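PDB 2QFZ: TBC1 domain family member 22A from Homo sapiens, which may act as a GTPase-activating protein for Rab-family proteins through its all-helical TBC domain, the part contained in this chain. Local coordinates for residues Asp27-Leu32 with Arg45-Gly50; Lys83-Phe88 with Ile187-Tyr192; Asp236-Arg241 with Glu298-Gln303. All blocks are in the same frame, centred on the assembly; numbering follows the deposited sequence.

In the fold
From the N terminus, interaction 1 closes first: with only 12 residues between its segments, it folds helix 25-34 against the end of helix 40-47 and the turn that follows. Interaction 2 then spans 98 residues, carrying helix 74-91 onto helix 181-200, and is the buried contact of the three. Interaction 3 closes a loop of 56 residues in the C-terminal part of the chain, where the C-terminal end of helix 229-237 meets the start of helix 302-309 at the surface. The loops follow in series, none nested or crossed. Interactions 2 and 3 lie on opposite sides of the chain's centre, their centres about 47 Å apart, whereas interactions 1 and 2 are centred about 27 Å apart.

Interaction 1: residues Asp27-Leu32 with Arg45-Gly50; sequences DKFKQL and RLSWSG
L46 pushes its side chain into the face of helix 25-34 formed by K28, F29 and L32, and F29 reaches back past it toward the opposing backbone. F29 and L46 point past each other, head to tail, with CZ of F29 3.9 Å from CB of L46 while CD1 of L46 lies above the ring near its margin. With CG of F29 anti to the carbonyl carbon (chi1 -83°), the ring is directed toward helix 40-47, where CZ comes 3.8 Å from the carbonyl O of L46. CZ is also 3.9 Å from O of G50. This is the tight part of the contact, and P52, V55 and T59 pack against the F29 ring as well. At the ring edge, in plane, CE1 of F29 meets OG of S47 at 3.6 Å; the hydroxyl is engaged with the carbonyl of L43, one turn back in its own helix, so the edge contact is one of packing. S47 also opens a type I turn, closed by G50 N to S47 O at 2.8 Å, and this turn brings the G50 carbonyl beside F29. R25 binds that carbonyl from outside the two segments.

The other flank is looser. CD1 of L46 touches CD1 of L32 at 4.0 Å and CB of K28 at the same distance; L32 also leans on L43. K28 contributes the start of its aliphatic chain, while the rest of this exposed side chain bends on beyond the leucine. The arrangement is that of two consecutive helices linked by a short connection, packed through L46 set among K28, F29 and L32, at the N-terminal end of this all-helical TBC-domain construct.

Interaction 2: residues Lys83-Phe88 with Ile187-Tyr192; sequences KEYFAF and IEADTY
Y85 meets helix 181-200 at a near-perpendicular helix crossing of the all-helical Rab-GAP TBC domain, its ring passing alongside A189 to reach E188 and Y192. Its CG stands anti to the backbone N (chi1 176°), which directs the ring from helix 74-91 toward helix 181-200; CD2 then rests 3.7 Å from CA of A189. F86 turns the other way, with CG anti to the carbonyl carbon, and adds CE1 at the methyl of A189. The Y85 hydroxyl donates to OE2 of E188 at 2.6 Å, using the anti lone pair of that oxygen, with the carboxylate plane turned 69° from the ring. An extended E188 chain delivers the carboxylate, whose OE1 makes a salt bridge with R132. CE1 of Y85 sits over a face of Y192, 3.5 Å from its CG, the two rings inclined at 37°. CE2 of F88 meets OH of Y192 at 4.0 Å, and R140 makes a cation-pi contact with F88. A phenylalanine in place of Y85 would probably deprive OE2 of the tyrosine donor, leaving R132 with a larger share in holding the carboxylate. The acid is thus buried amid aromatic packing, with the Y85 hydroxyl and R132 among its partners, both probably stabilising its negative charge.

Interaction 3: residues Asp236-Arg241 with Glu298-Gln303; sequences DQHEVR and EEKDFQ
The backbone of 236-241 leaves helix 229-237 through a Schellman motif, and it does so against the start of helix 302-309, the nearest CA atoms, those of H238 and F302, being 5.5 Å apart. E239 is the C-prime residue, with phi at +60°; its N bonds back to O of D236 at 3.1 Å, and V240 N reaches a carbonyl five residues earlier. This reversal brings the carbonyls of H238 and E239 to the F302 ring. Across from it, 299-301 forms a loop that turns into the next helix. D301 occupies the N-cap position and its OD2 accepts from the backbone N of E304. Just ahead, E299 folds back so that OE2 accepts from D301 N at 3.2 Å, almost straight at 162°, through its anti lone pair. The loop is thus tied by side chains before the helix begins.

Two rings carry most of the contact. With chi1 at 164°, F302 turns its ring toward the carbonyls of H238 and E239: CD1 meets O of H238 at 3.1 Å at the ring edge, near its plane, and CE1 comes just as near to O of E239, obliquely. CG2 of V240 packs 3.5 Å from CD1 of F302, crossing the ring obliquely, and V240 continues into L305, L309 and F245. H238 works on the other flank. Its ND1 is bonded to the carbonyl of H234, one turn earlier, and the CD2-NE2 side faces K300, while O of E299 lies over one face of the ring. The aliphatic start of K300 runs beside NE2, and CD2 of H238 approaches the carbonyl O of K300 to 3.2 Å.

Interaction 1: residues Asp27-Leu32 with Arg45-Gly50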
ATOM      1  N   ASP A  27       6.658 -13.469  20.639  1.00 38.27           N
ATOM      2  CA  ASP A  27       5.899 -13.737  21.877  1.00 36.73           C
ATOM      3  C   ASP A  27       5.137 -12.516  22.421  1.00 34.28           C
ATOM      4  O   ASP A  27       4.098 -12.663  22.998  1.00 33.24           O
ATOM      5  CB  ASP A  27       6.833 -14.301  22.973  1.00 39.35           C
ATOM      6  N   LYS A  28       5.645 -11.306  22.217  1.00 36.92           N
ATOM      7  CA  LYS A  28       4.918 -10.090  22.634  1.00 38.31           C
ATOM      8  C   LYS A  28       3.687  -9.815  21.740  1.00 32.81           C
ATOM      9  O   LYS A  28       2.610  -9.533  22.239  1.00 33.90           O
ATOM     10  CB  LYS A  28       5.865  -8.873  22.637  1.00 41.99           C
ATOM     11  CG  LYS A  28       5.824  -8.035  23.905  1.00 43.83           C
ATOM     12  CD  LYS A  28       7.231  -7.754  24.450  1.00 47.83           C
ATOM     13  CE  LYS A  28       8.117  -6.961  23.479  1.00 50.17           C
ATOM     14  NZ  LYS A  28       9.568  -7.194  23.747  1.00 51.25           N
ATOM     15  N   PHE A  29       3.869  -9.896  20.422  1.00 29.04           N
ATOM     16  CA  PHE A  29       2.751  -9.803  19.468  1.00 28.47           C
ATOM     17  C   PHE A  29       1.666 -10.835  19.773  1.00 26.16           C
ATOM     18  O   PHE A  29       0.482 -10.498  19.903  1.00 24.91           O
ATOM     19  CB  PHE A  29       3.248 -10.020  18.023  1.00 27.41           C
ATOM     20  CG  PHE A  29       3.795  -8.802  17.408  1.00 26.85           C
ATOM     21  CD1 PHE A  29       2.954  -7.899  16.754  1.00 27.91           C
ATOM     22  CD2 PHE A  29       5.129  -8.496  17.533  1.00 25.76           C
ATOM     23  CE1 PHE A  29       3.467  -6.754  16.194  1.00 24.34           C
ATOM     24  CE2 PHE A  29       5.643  -7.318  16.982  1.00 28.01           C
ATOM     25  CZ  PHE A  29       4.817  -6.470  16.308  1.00 27.10           C
ATOM     26  N   LYS A  30       2.080 -12.082  19.930  1.00 30.72           N
ATOM     27  CA  LYS A  30       1.131 -13.185  20.165  1.00 32.94           C
ATOM     28  C   LYS A  30       0.348 -12.973  21.449  1.00 33.18           C
ATOM     29  O   LYS A  30      -0.847 -13.234  21.498  1.00 34.09           O
ATOM     30  CB  LYS A  30       1.856 -14.527  20.197  1.00 34.92           C
ATOM     31  CG  LYS A  30       2.351 -14.960  18.849  1.00 36.17           C
ATOM     32  CD  LYS A  30       3.023 -16.341  18.900  1.00 41.00           C
ATOM     33  N   GLN A  31       1.017 -12.454  22.476  1.00 35.34           N
ATOM     34  CA  GLN A  31       0.367 -12.193  23.738  1.00 35.99           C
ATOM     35  C   GLN A  31      -0.664 -11.085  23.604  1.00 32.78           C
ATOM     36  O   GLN A  31      -1.771 -11.232  24.115  1.00 29.08           O
ATOM     37  CB  GLN A  31       1.374 -11.862  24.825  1.00 43.26           C
ATOM     38  CG  GLN A  31       0.895 -12.320  26.187  1.00 49.34           C
ATOM     39  CD  GLN A  31       1.833 -11.951  27.298  1.00 54.18           C
ATOM     40  OE1 GLN A  31       3.051 -11.861  27.102  1.00 57.44           O
ATOM     41  NE2 GLN A  31       1.276 -11.749  28.495  1.00 58.40           N
ATOM     42  N   LEU A  32      -0.316  -9.988  22.911  1.00 29.81           N
ATOM     43  CA  LEU A  32      -1.309  -8.919  22.594  1.00 30.09           C
ATOM     44  C   LEU A  32      -2.496  -9.448  21.800  1.00 26.66           C
ATOM     45  O   LEU A  32      -3.630  -9.179  22.156  1.00 24.29           O
ATOM     46  CB  LEU A  32      -0.709  -7.740  21.806  1.00 30.49           C
ATOM     47  CG  LEU A  32      -0.058  -6.618  22.609  1.00 32.39           C
ATOM     48  CD1 LEU A  32       0.732  -5.705  21.689  1.00 31.48           C
ATOM     49  CD2 LEU A  32      -1.121  -5.853  23.346  1.00 33.95           C
ATOM     50  N   ARG A  45       2.115   0.689  18.555  1.00 31.01           N
ATOM     51  CA  ARG A  45       3.470   1.051  18.989  1.00 32.41           C
ATOM     52  C   ARG A  45       4.483  -0.066  18.696  1.00 31.26           C
ATOM     53  O   ARG A  45       5.642   0.211  18.373  1.00 32.76           O
ATOM     54  CB  ARG A  45       3.475   1.432  20.477  1.00 35.98           C
ATOM     55  CG  ARG A  45       4.845   1.521  21.096  1.00 40.90           C
ATOM     56  N   LEU A  46       4.061  -1.329  18.792  1.00 30.92           N
ATOM     57  CA  LEU A  46       4.974  -2.432  18.465  1.00 30.39           C
ATOM     58  C   LEU A  46       5.121  -2.603  16.940  1.00 26.82           C
ATOM     59  O   LEU A  46       6.185  -2.887  16.451  1.00 24.59           O
ATOM     60  CB  LEU A  46       4.517  -3.752  19.068  1.00 30.96           C
ATOM     61  CG  LEU A  46       4.864  -4.070  20.518  1.00 34.74           C
ATOM     62  CD1 LEU A  46       4.631  -5.549  20.748  1.00 32.37           C
ATOM     63  CD2 LEU A  46       6.278  -3.697  20.870  1.00 31.70           C
ATOM     64  N   SER A  47       4.027  -2.444  16.223  1.00 25.73           N
ATOM     65  CA  SER A  47       3.992  -2.681  14.765  1.00 25.19           C
ATOM     66  C   SER A  47       4.812  -1.642  13.954  1.00 22.94           C
ATOM     67  O   SER A  47       5.230  -1.896  12.791  1.00 21.21           O
ATOM     68  CB  SER A  47       2.525  -2.678  14.320  1.00 25.25           C
ATOM     69  OG  SER A  47       1.821  -3.781  14.888  1.00 23.91           O
ATOM     70  N   TRP A  48       5.065  -0.481  14.573  1.00 22.81           N
ATOM     71  CA  TRP A  48       5.736   0.645  13.907  1.00 18.86           C
ATOM     72  C   TRP A  48       7.080   0.177  13.431  1.00 20.49           C
ATOM     73  O   TRP A  48       7.483   0.507  12.346  1.00 19.56           O
ATOM     74  CB  TRP A  48       5.870   1.855  14.838  1.00 24.70           C
ATOM     75  CG  TRP A  48       6.117   3.191  14.125  1.00 23.83           C
ATOM     76  CD1 TRP A  48       5.191   4.154  13.850  1.00 26.08           C
ATOM     77  CD2 TRP A  48       7.357   3.668  13.604  1.00 21.65           C
ATOM     78  NE1 TRP A  48       5.775   5.192  13.195  1.00 27.10           N
ATOM     79  CE2 TRP A  48       7.109   4.923  13.028  1.00 26.26           C
ATOM     80  CE3 TRP A  48       8.651   3.147  13.543  1.00 27.16           C
ATOM     81  CZ2 TRP A  48       8.110   5.683  12.411  1.00 25.88           C
ATOM     82  CZ3 TRP A  48       9.669   3.928  12.921  1.00 27.10           C
ATOM     83  CH2 TRP A  48       9.373   5.164  12.359  1.00 24.01           C
ATOM     84  N   SER A  49       7.746  -0.638  14.240  1.00 21.65           N
ATOM     85  CA  SER A  49       9.077  -1.093  13.966  1.00 23.84           C
ATOM     86  C   SER A  49       9.090  -2.361  13.134  1.00 25.20           C
ATOM     87  O   SER A  49      10.134  -2.976  12.979  1.00 28.19           O
ATOM     88  CB  SER A  49       9.841  -1.248  15.289  1.00 27.74           C
ATOM     89  OG  SER A  49       9.809  -0.021  16.065  1.00 32.28           O
ATOM     90  N   GLY A  50       7.932  -2.726  12.558  1.00 23.17           N
ATOM     91  CA  GLY A  50       7.815  -3.898  11.679  1.00 22.88           C
ATOM     92  C   GLY A  50       7.139  -5.055  12.406  1.00 22.51           C
ATOM     93  O   GLY A  50       7.312  -5.193  13.603  1.00 20.59           O
TER

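Interaction 2: residues Lys83-Phe88 with Ile187-Tyr192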
ATOM      1  N   LYS A  83     -19.254 -13.477   4.219  1.00 19.14           N
ATOM      2  CA  LYS A  83     -20.536 -13.730   3.563  1.00 22.05           C
ATOM      3  C   LYS A  83     -21.068 -12.500   2.854  1.00 19.21           C
ATOM      4  O   LYS A  83     -21.659 -12.608   1.808  1.00 22.35           O
ATOM      5  CB  LYS A  83     -21.578 -14.212   4.581  1.00 29.96           C
ATOM      6  CG  LYS A  83     -21.299 -15.617   5.066  1.00 35.24           C
ATOM      7  CD  LYS A  83     -22.405 -16.150   5.942  1.00 38.73           C
ATOM      8  CE  LYS A  83     -22.046 -17.522   6.442  1.00 43.53           C
ATOM      9  NZ  LYS A  83     -21.691 -18.446   5.310  1.00 47.47           N
ATOM     10  N   GLU A  84     -20.868 -11.314   3.425  1.00 23.65           N
ATOM     11  CA  GLU A  84     -21.369 -10.082   2.778  1.00 25.13           C
ATOM     12  C   GLU A  84     -20.696  -9.872   1.409  1.00 24.64           C
ATOM     13  O   GLU A  84     -21.342  -9.464   0.442  1.00 24.01           O
ATOM     14  CB  GLU A  84     -21.163  -8.878   3.705  1.00 26.41           C
ATOM     15  CG  GLU A  84     -21.558  -7.550   3.121  1.00 31.39           C
ATOM     16  N   TYR A  85     -19.391 -10.184   1.329  1.00 24.21           N
ATOM     17  CA  TYR A  85     -18.654 -10.047   0.104  1.00 18.71           C
ATOM     18  C   TYR A  85     -19.121 -11.088  -0.904  1.00 21.64           C
ATOM     19  O   TYR A  85     -19.288 -10.792  -2.067  1.00 22.81           O
ATOM     20  CB  TYR A  85     -17.140 -10.197   0.354  1.00 19.49           C
ATOM     21  CG  TYR A  85     -16.328 -10.154  -0.939  1.00 21.49           C
ATOM     22  CD1 TYR A  85     -16.139  -8.964  -1.616  1.00 21.63           C
ATOM     23  CD2 TYR A  85     -15.776 -11.306  -1.488  1.00 22.25           C
ATOM     24  CE1 TYR A  85     -15.428  -8.919  -2.817  1.00 23.27           C
ATOM     25  CE2 TYR A  85     -15.028 -11.260  -2.679  1.00 22.06           C
ATOM     26  CZ  TYR A  85     -14.868 -10.055  -3.339  1.00 21.86           C
ATOM     27  OH  TYR A  85     -14.133  -9.978  -4.537  1.00 20.78           O
ATOM     28  N   PHE A  86     -19.287 -12.323  -0.463  1.00 21.14           N
ATOM     29  CA  PHE A  86     -19.792 -13.380  -1.350  1.00 25.17           C
ATOM     30  C   PHE A  86     -21.167 -13.057  -1.925  1.00 28.19           C
ATOM     31  O   PHE A  86     -21.459 -13.418  -3.072  1.00 29.76           O
ATOM     32  CB  PHE A  86     -19.874 -14.685  -0.599  1.00 27.59           C
ATOM     33  CG  PHE A  86     -18.578 -15.128   0.000  1.00 26.92           C
ATOM     34  CD1 PHE A  86     -17.350 -14.755  -0.554  1.00 25.97           C
ATOM     35  CD2 PHE A  86     -18.586 -15.982   1.099  1.00 25.65           C
ATOM     36  CE1 PHE A  86     -16.136 -15.217   0.011  1.00 25.32           C
ATOM     37  CE2 PHE A  86     -17.383 -16.457   1.642  1.00 25.59           C
ATOM     38  CZ  PHE A  86     -16.155 -16.046   1.088  1.00 24.34           C
ATOM     39  N   ALA A  87     -22.006 -12.390  -1.127  1.00 28.73           N
ATOM     40  CA  ALA A  87     -23.244 -11.799  -1.647  1.00 32.79           C
ATOM     41  C   ALA A  87     -23.005 -10.752  -2.736  1.00 34.22           C
ATOM     42  O   ALA A  87     -23.812 -10.633  -3.641  1.00 33.48           O
ATOM     43  CB  ALA A  87     -24.097 -11.188  -0.491  1.00 35.21           C
ATOM     44  N   PHE A  88     -21.920  -9.967  -2.650  1.00 33.76           N
ATOM     45  CA  PHE A  88     -21.616  -9.036  -3.736  1.00 31.11           C
ATOM     46  C   PHE A  88     -21.311  -9.815  -5.003  1.00 29.65           C
ATOM     47  O   PHE A  88     -21.773  -9.447  -6.047  1.00 28.96           O
ATOM     48  CB  PHE A  88     -20.430  -8.082  -3.453  1.00 27.99           C
ATOM     49  CG  PHE A  88     -20.602  -7.192  -2.279  1.00 24.92           C
ATOM     50  CD1 PHE A  88     -21.855  -6.937  -1.729  1.00 27.81           C
ATOM     51  CD2 PHE A  88     -19.476  -6.568  -1.729  1.00 24.23           C
ATOM     52  CE1 PHE A  88     -21.971  -6.099  -0.622  1.00 28.64           C
ATOM     53  CE2 PHE A  88     -19.565  -5.734  -0.658  1.00 24.69           C
ATOM     54  CZ  PHE A  88     -20.814  -5.479  -0.085  1.00 28.30           C
ATOM     55  N   ILE A 187      -9.663 -15.583   1.638  1.00 20.83           N
ATOM     56  CA  ILE A 187      -8.577 -14.655   1.383  1.00 23.39           C
ATOM     57  C   ILE A 187      -9.002 -13.489   0.508  1.00 22.29           C
ATOM     58  O   ILE A 187      -8.644 -12.367   0.797  1.00 18.34           O
ATOM     59  CB  ILE A 187      -7.356 -15.354   0.743  1.00 21.89           C
ATOM     60  CG1 ILE A 187      -6.696 -16.296   1.753  1.00 23.71           C
ATOM     61  CG2 ILE A 187      -6.331 -14.312   0.253  1.00 22.64           C
ATOM     62  CD1 ILE A 187      -5.672 -17.258   1.133  1.00 24.14           C
ATOM     63  N   GLU A 188      -9.766 -13.767  -0.552  1.00 19.82           N
ATOM     64  CA  GLU A 188     -10.263 -12.759  -1.463  1.00 19.83           C
ATOM     65  C   GLU A 188     -11.162 -11.754  -0.753  1.00 23.70           C
ATOM     66  O   GLU A 188     -11.007 -10.513  -0.976  1.00 17.19           O
ATOM     67  CB  GLU A 188     -10.961 -13.388  -2.700  1.00 21.96           C
ATOM     68  CG  GLU A 188     -11.672 -12.372  -3.592  1.00 22.84           C
ATOM     69  CD  GLU A 188     -12.415 -12.957  -4.790  1.00 23.91           C
ATOM     70  OE1 GLU A 188     -12.161 -14.087  -5.146  1.00 27.18           O
ATOM     71  OE2 GLU A 188     -13.237 -12.243  -5.409  1.00 25.92           O
ATOM     72  N   ALA A 189     -12.073 -12.251   0.109  1.00 18.89           N
ATOM     73  CA  ALA A 189     -12.948 -11.371   0.911  1.00 17.75           C
ATOM     74  C   ALA A 189     -12.126 -10.484   1.850  1.00 20.66           C
ATOM     75  O   ALA A 189     -12.361  -9.297   1.940  1.00 19.97           O
ATOM     76  CB  ALA A 189     -13.970 -12.192   1.765  1.00 13.51           C
ATOM     77  N   ASP A 190     -11.198 -11.097   2.571  1.00 22.23           N
ATOM     78  CA  ASP A 190     -10.294 -10.380   3.496  1.00 23.44           C
ATOM     79  C   ASP A 190      -9.527  -9.270   2.748  1.00 19.26           C
ATOM     80  O   ASP A 190      -9.448  -8.118   3.189  1.00 13.82           O
ATOM     81  CB  ASP A 190      -9.309 -11.386   4.147  1.00 22.87           C
ATOM     82  CG  ASP A 190     -10.014 -12.421   5.084  1.00 27.90           C
ATOM     83  OD1 ASP A 190     -11.296 -12.377   5.270  1.00 25.13           O
ATOM     84  OD2 ASP A 190      -9.267 -13.258   5.677  1.00 24.58           O
ATOM     85  N   THR A 191      -9.025  -9.622   1.579  1.00 17.05           N
ATOM     86  CA  THR A 191      -8.273  -8.688   0.727  1.00 18.68           C
ATOM     87  C   THR A 191      -9.151  -7.510   0.294  1.00 19.14           C
ATOM     88  O   THR A 191      -8.725  -6.319   0.394  1.00 20.37           O
ATOM     89  CB  THR A 191      -7.673  -9.411  -0.457  1.00 17.66           C
ATOM     90  OG1 THR A 191      -6.790 -10.410   0.027  1.00 17.77           O
ATOM     91  CG2 THR A 191      -6.879  -8.453  -1.390  1.00 19.26           C
ATOM     92  N   TYR A 192     -10.382  -7.804  -0.120  1.00 18.07           N
ATOM     93  CA  TYR A 192     -11.348  -6.725  -0.496  1.00 19.30           C
ATOM     94  C   TYR A 192     -11.612  -5.777   0.674  1.00 18.45           C
ATOM     95  O   TYR A 192     -11.582  -4.559   0.494  1.00 20.82           O
ATOM     96  CB  TYR A 192     -12.672  -7.297  -1.058  1.00 20.36           C
ATOM     97  CG  TYR A 192     -13.746  -6.261  -1.362  1.00 20.46           C
ATOM     98  CD1 TYR A 192     -13.844  -5.656  -2.628  1.00 21.63           C
ATOM     99  CD2 TYR A 192     -14.649  -5.866  -0.387  1.00 18.85           C
ATOM    100  CE1 TYR A 192     -14.796  -4.716  -2.886  1.00 20.38           C
ATOM    101  CE2 TYR A 192     -15.602  -4.901  -0.656  1.00 22.77           C
ATOM    102  CZ  TYR A 192     -15.668  -4.336  -1.898  1.00 22.33           C
ATOM    103  OH  TYR A 192     -16.639  -3.394  -2.146  1.00 23.75           O
TER

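Interaction 3: residues Asp236-Arg241 with Glu298-Gln303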
ATOM      1  N   ASP A 236      13.916  22.674 -10.141  1.00 23.99           N
ATOM      2  CA  ASP A 236      13.446  23.888 -10.855  1.00 26.58           C
ATOM      3  C   ASP A 236      14.422  24.323 -11.923  1.00 28.81           C
ATOM      4  O   ASP A 236      14.041  24.586 -13.065  1.00 28.59           O
ATOM      5  CB  ASP A 236      13.261  25.038  -9.844  1.00 28.34           C
ATOM      6  CG  ASP A 236      12.653  26.327 -10.472  1.00 35.30           C
ATOM      7  OD1 ASP A 236      11.595  26.260 -11.114  1.00 33.96           O
ATOM      8  OD2 ASP A 236      13.230  27.437 -10.276  1.00 42.77           O
ATOM      9  N   GLN A 237      15.694  24.397 -11.546  1.00 32.65           N
ATOM     10  CA  GLN A 237      16.782  24.735 -12.487  1.00 31.58           C
ATOM     11  C   GLN A 237      16.737  23.829 -13.733  1.00 25.94           C
ATOM     12  O   GLN A 237      16.947  24.269 -14.838  1.00 24.76           O
ATOM     13  CB  GLN A 237      18.133  24.639 -11.736  1.00 34.16           C
ATOM     14  CG  GLN A 237      19.364  25.184 -12.476  1.00 39.61           C
ATOM     15  CD  GLN A 237      19.222  26.670 -12.859  1.00 42.00           C
ATOM     16  OE1 GLN A 237      18.676  27.481 -12.100  1.00 43.61           O
ATOM     17  NE2 GLN A 237      19.704  27.015 -14.041  1.00 43.53           N
ATOM     18  N   HIS A 238      16.449  22.553 -13.559  1.00 25.13           N
ATOM     19  CA  HIS A 238      16.474  21.613 -14.701  1.00 24.53           C
ATOM     20  C   HIS A 238      15.083  21.238 -15.233  1.00 26.20           C
ATOM     21  O   HIS A 238      14.930  20.228 -15.892  1.00 28.69           O
ATOM     22  CB  HIS A 238      17.304  20.389 -14.303  1.00 27.52           C
ATOM     23  CG  HIS A 238      18.719  20.741 -14.001  1.00 29.29           C
ATOM     24  ND1 HIS A 238      19.124  21.187 -12.757  1.00 28.10           N
ATOM     25  CD2 HIS A 238      19.804  20.839 -14.813  1.00 29.14           C
ATOM     26  CE1 HIS A 238      20.406  21.513 -12.815  1.00 28.31           C
ATOM     27  NE2 HIS A 238      20.840  21.313 -14.048  1.00 26.74           N
ATOM     28  N   GLU A 239      14.086  22.083 -14.947  1.00 30.13           N
ATOM     29  CA  GLU A 239      12.739  21.977 -15.491  1.00 30.54           C
ATOM     30  C   GLU A 239      12.050  20.662 -15.148  1.00 26.20           C
ATOM     31  O   GLU A 239      11.251  20.189 -15.928  1.00 22.11           O
ATOM     32  CB  GLU A 239      12.759  22.148 -17.032  1.00 34.59           C
ATOM     33  CG  GLU A 239      13.452  23.435 -17.536  1.00 40.58           C
ATOM     34  CD  GLU A 239      12.570  24.664 -17.442  1.00 44.02           C
ATOM     35  OE1 GLU A 239      11.425  24.541 -16.950  1.00 48.09           O
ATOM     36  OE2 GLU A 239      13.016  25.754 -17.869  1.00 46.67           O
ATOM     37  N   VAL A 240      12.352  20.055 -14.007  1.00 23.20           N
ATOM     38  CA  VAL A 240      11.556  18.903 -13.568  1.00 24.09           C
ATOM     39  C   VAL A 240      10.514  19.384 -12.572  1.00 24.90           C
ATOM     40  O   VAL A 240      10.871  19.992 -11.557  1.00 30.07           O
ATOM     41  CB  VAL A 240      12.423  17.751 -12.942  1.00 26.09           C
ATOM     42  CG1 VAL A 240      11.501  16.573 -12.531  1.00 22.93           C
ATOM     43  CG2 VAL A 240      13.504  17.281 -13.934  1.00 25.82           C
ATOM     44  N   ARG A 241       9.234  19.127 -12.886  1.00 24.48           N
ATOM     45  CA  ARG A 241       8.101  19.445 -12.016  1.00 22.24           C
ATOM     46  C   ARG A 241       7.810  18.257 -11.105  1.00 20.02           C
ATOM     47  O   ARG A 241       7.900  17.124 -11.539  1.00 13.96           O
ATOM     48  CB  ARG A 241       6.835  19.716 -12.845  1.00 25.91           C
ATOM     49  CG  ARG A 241       6.890  20.978 -13.684  1.00 29.45           C
ATOM     50  CD  ARG A 241       5.594  21.217 -14.379  1.00 30.03           C
ATOM     51  NE  ARG A 241       5.410  20.325 -15.538  1.00 28.19           N
ATOM     52  CZ  ARG A 241       4.455  19.425 -15.663  1.00 24.21           C
ATOM     53  NH1 ARG A 241       3.552  19.227 -14.697  1.00 27.45           N
ATOM     54  NH2 ARG A 241       4.405  18.706 -16.757  1.00 26.16           N
ATOM     55  N   GLU A 298      24.013  15.914  -8.863  1.00 29.11           N
ATOM     56  CA  GLU A 298      25.055  15.642  -9.840  1.00 30.94           C
ATOM     57  C   GLU A 298      24.489  15.510 -11.250  1.00 35.17           C
ATOM     58  O   GLU A 298      25.230  15.646 -12.238  1.00 32.92           O
ATOM     59  CB  GLU A 298      25.760  14.327  -9.503  1.00 28.68           C
ATOM     60  N   GLU A 299      23.184  15.224 -11.347  1.00 33.92           N
ATOM     61  CA  GLU A 299      22.520  15.077 -12.630  1.00 34.02           C
ATOM     62  C   GLU A 299      22.084  16.433 -13.183  1.00 34.86           C
ATOM     63  O   GLU A 299      21.304  17.137 -12.555  1.00 36.46           O
ATOM     64  CB  GLU A 299      21.312  14.138 -12.491  1.00 33.59           C
ATOM     65  CG  GLU A 299      20.655  13.811 -13.780  1.00 32.95           C
ATOM     66  CD  GLU A 299      21.609  13.206 -14.763  1.00 36.37           C
ATOM     67  OE1 GLU A 299      21.900  11.992 -14.630  1.00 40.83           O
ATOM     68  OE2 GLU A 299      22.072  13.937 -15.671  1.00 36.64           O
ATOM     69  N   LYS A 300      22.582  16.774 -14.368  1.00 34.11           N
ATOM     70  CA  LYS A 300      22.308  18.065 -15.009  1.00 38.35           C
ATOM     71  C   LYS A 300      21.621  17.984 -16.366  1.00 37.07           C
ATOM     72  O   LYS A 300      21.305  19.011 -16.937  1.00 40.76           O
ATOM     73  CB  LYS A 300      23.621  18.848 -15.154  1.00 43.15           C
ATOM     74  CG  LYS A 300      24.212  19.173 -13.824  1.00 46.10           C
ATOM     75  CD  LYS A 300      25.646  19.629 -13.906  1.00 49.38           C
ATOM     76  CE  LYS A 300      26.065  20.210 -12.549  1.00 51.42           C
ATOM     77  NZ  LYS A 300      25.408  19.477 -11.419  1.00 48.32           N
ATOM     78  N   ASP A 301      21.384  16.782 -16.890  1.00 36.93           N
ATOM     79  CA  ASP A 301      20.526  16.619 -18.070  1.00 33.80           C
ATOM     80  C   ASP A 301      19.065  16.453 -17.604  1.00 34.48           C
ATOM     81  O   ASP A 301      18.811  15.626 -16.750  1.00 27.44           O
ATOM     82  CB  ASP A 301      20.998  15.394 -18.849  1.00 34.92           C
ATOM     83  CG  ASP A 301      20.202  15.162 -20.107  1.00 35.30           C
ATOM     84  OD1 ASP A 301      20.277  16.006 -21.033  1.00 36.08           O
ATOM     85  OD2 ASP A 301      19.498  14.131 -20.169  1.00 32.05           O
ATOM     86  N   PHE A 302      18.110  17.237 -18.157  1.00 34.08           N
ATOM     87  CA  PHE A 302      16.672  17.102 -17.802  1.00 36.40           C
ATOM     88  C   PHE A 302      16.122  15.689 -18.029  1.00 32.55           C
ATOM     89  O   PHE A 302      15.401  15.167 -17.181  1.00 31.22           O
ATOM     90  CB  PHE A 302      15.762  18.102 -18.563  1.00 41.60           C
ATOM     91  CG  PHE A 302      14.272  17.720 -18.520  1.00 45.43           C
ATOM     92  CD1 PHE A 302      13.486  17.999 -17.394  1.00 45.91           C
ATOM     93  CD2 PHE A 302      13.677  17.032 -19.586  1.00 47.16           C
ATOM     94  CE1 PHE A 302      12.131  17.614 -17.341  1.00 46.51           C
ATOM     95  CE2 PHE A 302      12.319  16.648 -19.542  1.00 47.47           C
ATOM     96  CZ  PHE A 302      11.546  16.941 -18.424  1.00 46.24           C
ATOM     97  N   GLN A 303      16.424  15.106 -19.194  1.00 32.43           N
ATOM     98  CA  GLN A 303      15.868  13.789 -19.594  1.00 31.79           C
ATOM     99  C   GLN A 303      16.315  12.658 -18.653  1.00 27.34           C
ATOM    100  O   GLN A 303      15.519  11.819 -18.243  1.00 26.68           O
ATOM    101  CB  GLN A 303      16.286  13.463 -21.043  1.00 33.09           C
ATOM    102  CG  GLN A 303      15.641  12.206 -21.663  1.00 36.15           C
ATOM    103  CD  GLN A 303      16.396  11.702 -22.929  1.00 39.32           C
ATOM    104  OE1 GLN A 303      17.381  12.309 -23.384  1.00 40.53           O
ATOM    105  NE2 GLN A 303      15.920  10.585 -23.489  1.00 43.47           N
TER